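Local coordinates for possible flavin reductase (Haemophilus somnus 129PT, PDB 2R0X), which probably binds FMN and reduces riboflavin-type flavins with NADPH, at residues Met108-Thr121 with Ile133-Ala147. Numbering follows the deposited sequence.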
loop_
_atom_site.group_PDB
_atom_site.type_symbol
_atom_site.label_atom_id
_atom_site.label_comp_id
_atom_site.label_asym_id
_atom_site.label_seq_id
_atom_site.Cartn_x
_atom_site.Cartn_y
_atom_site.Cartn_z
HETATM N N MSE A 108 13.472 -8.452 -14.058
HETATM C CA MSE A 108 13.275 -9.175 -12.830
HETATM C C MSE A 108 14.521 -9.152 -11.996
HETATM O O MSE A 108 15.572 -9.622 -12.432
HETATM C CB MSE A 108 12.916 -10.623 -13.104
HETATM C CG MSE A 108 12.359 -11.340 -11.907
HETATM SE SE MSE A 108 12.369 -13.248 -11.931
HETATM C CE MSE A 108 13.867 -13.561 -10.796
ATOM N N LEU A 109 14.430 -8.616 -10.785
ATOM C CA LEU A 109 15.549 -8.541 -9.884
ATOM C C LEU A 109 15.800 -9.930 -9.297
ATOM O O LEU A 109 14.950 -10.514 -8.619
ATOM C CB LEU A 109 15.199 -7.568 -8.737
ATOM C CG LEU A 109 16.249 -7.442 -7.607
ATOM C CD1 LEU A 109 17.591 -7.032 -8.150
ATOM C CD2 LEU A 109 15.748 -6.460 -6.585
ATOM N N GLN A 110 17.010 -10.430 -9.527
ATOM C CA GLN A 110 17.477 -11.640 -8.888
ATOM C C GLN A 110 17.658 -11.437 -7.382
ATOM O O GLN A 110 18.056 -10.357 -6.926
ATOM C CB GLN A 110 18.784 -12.095 -9.562
ATOM C CG GLN A 110 18.568 -12.602 -10.982
ATOM C CD GLN A 110 17.724 -13.845 -11.028
ATOM O OE1 GLN A 110 17.965 -14.771 -10.273
ATOM N NE2 GLN A 110 16.723 -13.869 -11.888
ATOM N N ASP A 111 17.432 -12.523 -6.640
ATOM C CA ASP A 111 17.590 -12.496 -5.192
ATOM C C ASP A 111 16.611 -11.545 -4.488
ATOM O O ASP A 111 16.854 -11.143 -3.361
ATOM C CB ASP A 111 19.058 -12.165 -4.798
ATOM C CG ASP A 111 19.589 -12.937 -3.596
ATOM O OD1 ASP A 111 18.934 -13.881 -3.120
ATOM O OD2 ASP A 111 20.701 -12.568 -3.131
ATOM N N ALA A 112 15.509 -11.217 -5.134
ATOM C CA ALA A 112 14.467 -10.417 -4.516
ATOM C C ALA A 112 13.594 -11.260 -3.589
ATOM O O ALA A 112 13.573 -12.480 -3.633
ATOM C CB ALA A 112 13.599 -9.765 -5.579
ATOM N N LEU A 113 12.784 -10.608 -2.767
ATOM C CA LEU A 113 11.836 -11.280 -1.919
ATOM C C LEU A 113 10.676 -11.869 -2.737
ATOM O O LEU A 113 10.215 -12.977 -2.491
ATOM C CB LEU A 113 11.307 -10.341 -0.853
ATOM C CG LEU A 113 10.521 -10.979 0.282
ATOM C CD1 LEU A 113 11.506 -11.651 1.221
ATOM C CD2 LEU A 113 9.679 -9.930 1.013
ATOM N N ILE A 114 10.172 -11.071 -3.678
ATOM C CA ILE A 114 9.037 -11.440 -4.528
ATOM C C ILE A 114 9.182 -10.681 -5.827
ATOM O O ILE A 114 9.684 -9.569 -5.818
ATOM C CB ILE A 114 7.631 -11.037 -3.909
ATOM C CG1 ILE A 114 7.634 -10.963 -2.375
ATOM C CG2 ILE A 114 6.576 -11.994 -4.405
ATOM C CD1 ILE A 114 6.405 -10.293 -1.792
ATOM N N ASN A 115 8.705 -11.270 -6.913
ATOM C CA ASN A 115 8.689 -10.642 -8.212
ATOM C C ASN A 115 7.308 -10.804 -8.846
ATOM O O ASN A 115 6.860 -11.931 -9.035
ATOM C CB ASN A 115 9.749 -11.235 -9.161
ATOM C CG ASN A 115 11.150 -11.322 -8.526
ATOM O OD1 ASN A 115 11.513 -12.363 -7.964
ATOM N ND2 ASN A 115 11.939 -10.263 -8.654
ATOM N N PHE A 116 6.631 -9.696 -9.110
ATOM C CA PHE A 116 5.320 -9.711 -9.757
ATOM C C PHE A 116 5.429 -9.039 -11.113
ATOM O O PHE A 116 5.689 -7.858 -11.205
ATOM C CB PHE A 116 4.290 -8.918 -8.951
ATOM C CG PHE A 116 4.115 -9.305 -7.513
ATOM C CD1 PHE A 116 4.886 -8.732 -6.523
ATOM C CD2 PHE A 116 3.136 -10.181 -7.140
ATOM C CE1 PHE A 116 4.666 -9.037 -5.173
ATOM C CE2 PHE A 116 2.902 -10.456 -5.778
ATOM C CZ PHE A 116 3.692 -9.875 -4.829
ATOM N N ASP A 117 5.276 -9.828 -12.187
ATOM C CA ASP A 117 5.357 -9.284 -13.561
ATOM C C ASP A 117 3.946 -8.955 -14.019
ATOM O O ASP A 117 3.078 -9.780 -13.869
ATOM C CB ASP A 117 5.995 -10.337 -14.491
ATOM C CG ASP A 117 6.594 -9.712 -15.734
ATOM O OD1 ASP A 117 6.615 -8.475 -15.834
ATOM O OD2 ASP A 117 7.060 -10.491 -16.601
ATOM N N CYS A 118 3.771 -7.734 -14.507
ATOM C CA CYS A 118 2.449 -7.164 -14.692
ATOM C C CYS A 118 2.261 -6.440 -16.005
ATOM O O CYS A 118 3.165 -5.891 -16.607
ATOM C CB CYS A 118 2.178 -6.139 -13.585
ATOM S SG CYS A 118 2.362 -6.696 -11.877
ATOM N N GLU A 119 0.988 -6.445 -16.403
ATOM C CA GLU A 119 0.498 -5.587 -17.467
ATOM C C GLU A 119 -0.203 -4.394 -16.854
ATOM O O GLU A 119 -0.993 -4.560 -15.930
ATOM C CB GLU A 119 -0.498 -6.354 -18.358
ATOM C CG GLU A 119 0.185 -7.461 -19.173
ATOM C CD GLU A 119 -0.744 -8.418 -19.873
ATOM O OE1 GLU A 119 -1.981 -8.381 -19.663
ATOM O OE2 GLU A 119 -0.185 -9.269 -20.611
ATOM N N ILE A 120 0.076 -3.190 -17.366
ATOM C CA ILE A 120 -0.550 -1.962 -16.818
ATOM C C ILE A 120 -1.840 -1.832 -17.587
ATOM O O ILE A 120 -1.877 -1.303 -18.696
ATOM C CB ILE A 120 0.343 -0.738 -17.001
ATOM C CG1 ILE A 120 1.713 -0.938 -16.330
ATOM C CG2 ILE A 120 -0.353 0.532 -16.444
ATOM C CD1 ILE A 120 2.676 0.171 -16.527
ATOM N N THR A 121 -2.903 -2.292 -16.972
ATOM C CA THR A 121 -4.155 -2.429 -17.618
ATOM C C THR A 121 -4.815 -1.063 -17.823
ATOM O O THR A 121 -5.371 -0.782 -18.885
ATOM C CB THR A 121 -4.987 -3.355 -16.777
ATOM O OG1 THR A 121 -4.182 -4.531 -16.478
ATOM C CG2 THR A 121 -6.261 -3.701 -17.516
ATOM N N ILE A 133 -2.861 0.493 -12.529
ATOM C CA ILE A 133 -3.595 -0.729 -12.228
ATOM C C ILE A 133 -2.950 -1.843 -13.001
ATOM O O ILE A 133 -2.840 -1.751 -14.229
ATOM C CB ILE A 133 -5.064 -0.642 -12.662
ATOM C CG1 ILE A 133 -5.763 0.473 -11.912
ATOM C CG2 ILE A 133 -5.772 -1.925 -12.404
ATOM C CD1 ILE A 133 -5.624 0.393 -10.436
ATOM N N CYS A 134 -2.518 -2.875 -12.292
ATOM C CA CYS A 134 -1.585 -3.838 -12.886
ATOM C C CYS A 134 -2.057 -5.275 -12.709
ATOM O O CYS A 134 -1.970 -5.834 -11.624
ATOM C CB CYS A 134 -0.227 -3.672 -12.201
ATOM S SG CYS A 134 0.525 -2.047 -12.426
ATOM N N LYS A 135 -2.452 -5.888 -13.812
ATOM C CA LYS A 135 -2.813 -7.286 -13.819
ATOM C C LYS A 135 -1.524 -8.102 -13.736
ATOM O O LYS A 135 -0.622 -7.929 -14.548
ATOM C CB LYS A 135 -3.565 -7.633 -15.101
ATOM C CG LYS A 135 -3.937 -9.080 -15.174
ATOM C CD LYS A 135 -4.538 -9.444 -16.563
ATOM C CE LYS A 135 -4.756 -10.889 -16.694
ATOM N NZ LYS A 135 -5.338 -11.102 -18.062
ATOM N N ILE A 136 -1.463 -9.033 -12.812
ATOM C CA ILE A 136 -0.275 -9.883 -12.619
ATOM C C ILE A 136 -0.312 -11.036 -13.608
ATOM O O ILE A 136 -1.286 -11.773 -13.679
ATOM C CB ILE A 136 -0.173 -10.411 -11.178
ATOM C CG1 ILE A 136 -0.096 -9.210 -10.206
ATOM C CG2 ILE A 136 1.003 -11.341 -11.024
ATOM C CD1 ILE A 136 -0.467 -9.598 -8.815
ATOM N N VAL A 137 0.743 -11.178 -14.396
ATOM C CA VAL A 137 0.811 -12.236 -15.399
ATOM C C VAL A 137 1.900 -13.270 -15.123
ATOM O O VAL A 137 1.881 -14.315 -15.770
ATOM C CB VAL A 137 0.919 -11.689 -16.822
ATOM C CG1 VAL A 137 -0.338 -10.838 -17.153
ATOM C CG2 VAL A 137 2.189 -10.871 -17.017
ATOM N N ASP A 138 2.806 -13.039 -14.162
ATOM C CA ASP A 138 3.787 -14.043 -13.789
ATOM C C ASP A 138 4.294 -13.642 -12.397
ATOM O O ASP A 138 4.316 -12.476 -12.067
ATOM C CB ASP A 138 4.920 -14.102 -14.865
ATOM C CG ASP A 138 5.630 -15.407 -14.949
ATOM O OD1 ASP A 138 5.518 -16.236 -14.018
ATOM O OD2 ASP A 138 6.349 -15.581 -15.981
ATOM N N ILE A 139 4.673 -14.628 -11.597
ATOM C CA ILE A 139 5.136 -14.400 -10.220
ATOM C C ILE A 139 6.316 -15.317 -9.986
ATOM O O ILE A 139 6.311 -16.470 -10.386
ATOM C CB ILE A 139 4.051 -14.692 -9.175
ATOM C CG1 ILE A 139 2.908 -13.691 -9.254
ATOM C CG2 ILE A 139 4.625 -14.747 -7.738
ATOM C CD1 ILE A 139 1.765 -13.897 -8.241
ATOM N N HIS A 140 7.322 -14.792 -9.291
ATOM C CA HIS A 140 8.373 -15.587 -8.685
ATOM C C HIS A 140 8.410 -15.212 -7.203
ATOM O O HIS A 140 8.367 -14.050 -6.879
ATOM C CB HIS A 140 9.693 -15.252 -9.361
ATOM C CG HIS A 140 10.854 -16.056 -8.889
ATOM N ND1 HIS A 140 11.571 -15.728 -7.757
ATOM C CD2 HIS A 140 11.456 -17.146 -9.421
ATOM C CE1 HIS A 140 12.543 -16.607 -7.585
ATOM N NE2 HIS A 140 12.512 -17.462 -8.592
ATOM N N GLN A 141 8.506 -16.204 -6.319
ATOM C CA GLN A 141 8.623 -15.887 -4.878
ATOM C C GLN A 141 9.804 -16.575 -4.222
ATOM O O GLN A 141 10.166 -17.649 -4.605
ATOM C CB GLN A 141 7.322 -16.151 -4.110
ATOM C CG GLN A 141 6.677 -17.462 -4.432
ATOM C CD GLN A 141 5.202 -17.579 -4.000
ATOM O OE1 GLN A 141 4.897 -17.451 -2.824
ATOM N NE2 GLN A 141 4.300 -17.880 -4.959
ATOM N N SER A 142 10.374 -15.919 -3.227
ATOM C CA SER A 142 11.407 -16.522 -2.403
ATOM C C SER A 142 10.786 -17.296 -1.271
ATOM O O SER A 142 9.593 -17.175 -0.995
ATOM C CB SER A 142 12.309 -15.433 -1.824
ATOM O OG SER A 142 11.634 -14.636 -0.873
ATOM N N ASN A 143 11.643 -18.034 -0.575
ATOM C CA ASN A 143 11.286 -18.706 0.659
ATOM C C ASN A 143 12.326 -18.427 1.722
ATOM O O ASN A 143 13.508 -18.361 1.421
ATOM C CB ASN A 143 11.184 -20.217 0.435
ATOM N N ALA A 144 11.857 -18.244 2.944
ATOM C CA ALA A 144 12.746 -18.178 4.097
ATOM C C ALA A 144 13.687 -16.974 4.058
ATOM O O ALA A 144 14.796 -17.005 4.564
ATOM C CB ALA A 144 13.546 -19.493 4.206
ATOM N N LYS A 145 13.213 -15.893 3.476
ATOM C CA LYS A 145 13.952 -14.643 3.467
ATOM C C LYS A 145 13.245 -13.607 4.300
ATOM O O LYS A 145 12.054 -13.750 4.599
ATOM C CB LYS A 145 14.207 -14.146 2.059
ATOM C CG LYS A 145 15.024 -15.164 1.332
ATOM C CD LYS A 145 15.702 -14.645 0.137
ATOM C CE LYS A 145 16.501 -15.788 -0.556
ATOM N NZ LYS A 145 17.296 -15.263 -1.655
ATOM N N ASN A 146 13.984 -12.591 4.709
ATOM C CA ASN A 146 13.420 -11.501 5.497
ATOM C C ASN A 146 13.161 -10.303 4.589
ATOM O O ASN A 146 13.898 -10.052 3.652
ATOM C CB ASN A 146 14.369 -11.108 6.599
ATOM C CG ASN A 146 14.677 -12.255 7.536
ATOM O OD1 ASN A 146 15.832 -12.572 7.786
ATOM N ND2 ASN A 146 13.666 -12.920 7.972
ATOM N N ALA A 147 12.077 -9.582 4.900
ATOM C CA ALA A 147 11.628 -8.430 4.091
ATOM C C ALA A 147 12.281 -7.152 4.540
ATOM O O ALA A 147 12.486 -6.933 5.752
ATOM C CB ALA A 147 10.113 -8.252 4.231
HETATM O O HOH W 1 11.324 -13.823 -5.522
HETATM O O HOH W 2 15.367 -14.565 -3.725
HETATM O O HOH W 3 -3.568 -10.573 -20.079
#
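Over one face of the His-140 imidazole lies the methyl CE of Met-108, a selenomethionine whose SE sits 4.9 Å from the ring centroid, an oblique Met-aromatic contact. A water occupies the ring edge in plane, 2.9 Å from His-140 ND1, and is also within bonding distance of Asn-115 OD1. The Asn-115 amide runs alongside the imidazole, the two planes 62° apart; its ND2 is turned away to Leu-109 O and to Asn-71. On the sheet's other face, Phe-116 CD2 meets Ile-136 CD1 at 4.0 Å and Ile-139 CG1, both oblique to the ring, while Leu-48 of strand 46-53 also packs against it.

Alternating hydrogen-bonded and non-hydrogen-bonded pairs, with strand axes at 138°, identify a strongly twisted antiparallel hairpin, strands 114-126 and 129-141, within the split-barrel fold. Its regular register breaks at a classic beta bulge: Asp-117 O accepts from Val-137 N at 2.8 Å, in the carbonyl plane, and from Asp-138 N at a longer 3.3 Å. Asp-117 and Asp-138, a hydrogen-bonded pair, project on the same face; Thr-103 bonds to both carboxylates, by its N to Asp-117 and its OG1 to Asp-138, and Thr-104 OG1 holds the other oxygen of Asp-117. Within the bulge, Val-137 CG1, anti to the carbonyl carbon (chi1 -61°), meets the Glu-119 carboxylate carbon CD at 3.7 Å. A water bridges Glu-119 OE1 to Lys-135 NZ.

At the opposite end, Leu-113 O is gripped twice by Ser-142: OG donates in plane onto a lone pair at 2.7 Å, whereas N approaches from above the carbonyl plane. Beyond it, Leu-113 CD2 packs on Ala-147 CB. The extended Lys-145 chain crosses Asp-111 at about a right angle, and NZ forms a 2.6 Å salt bridge to Asp-111 OD1 while donating to a water held by Ala-112 O.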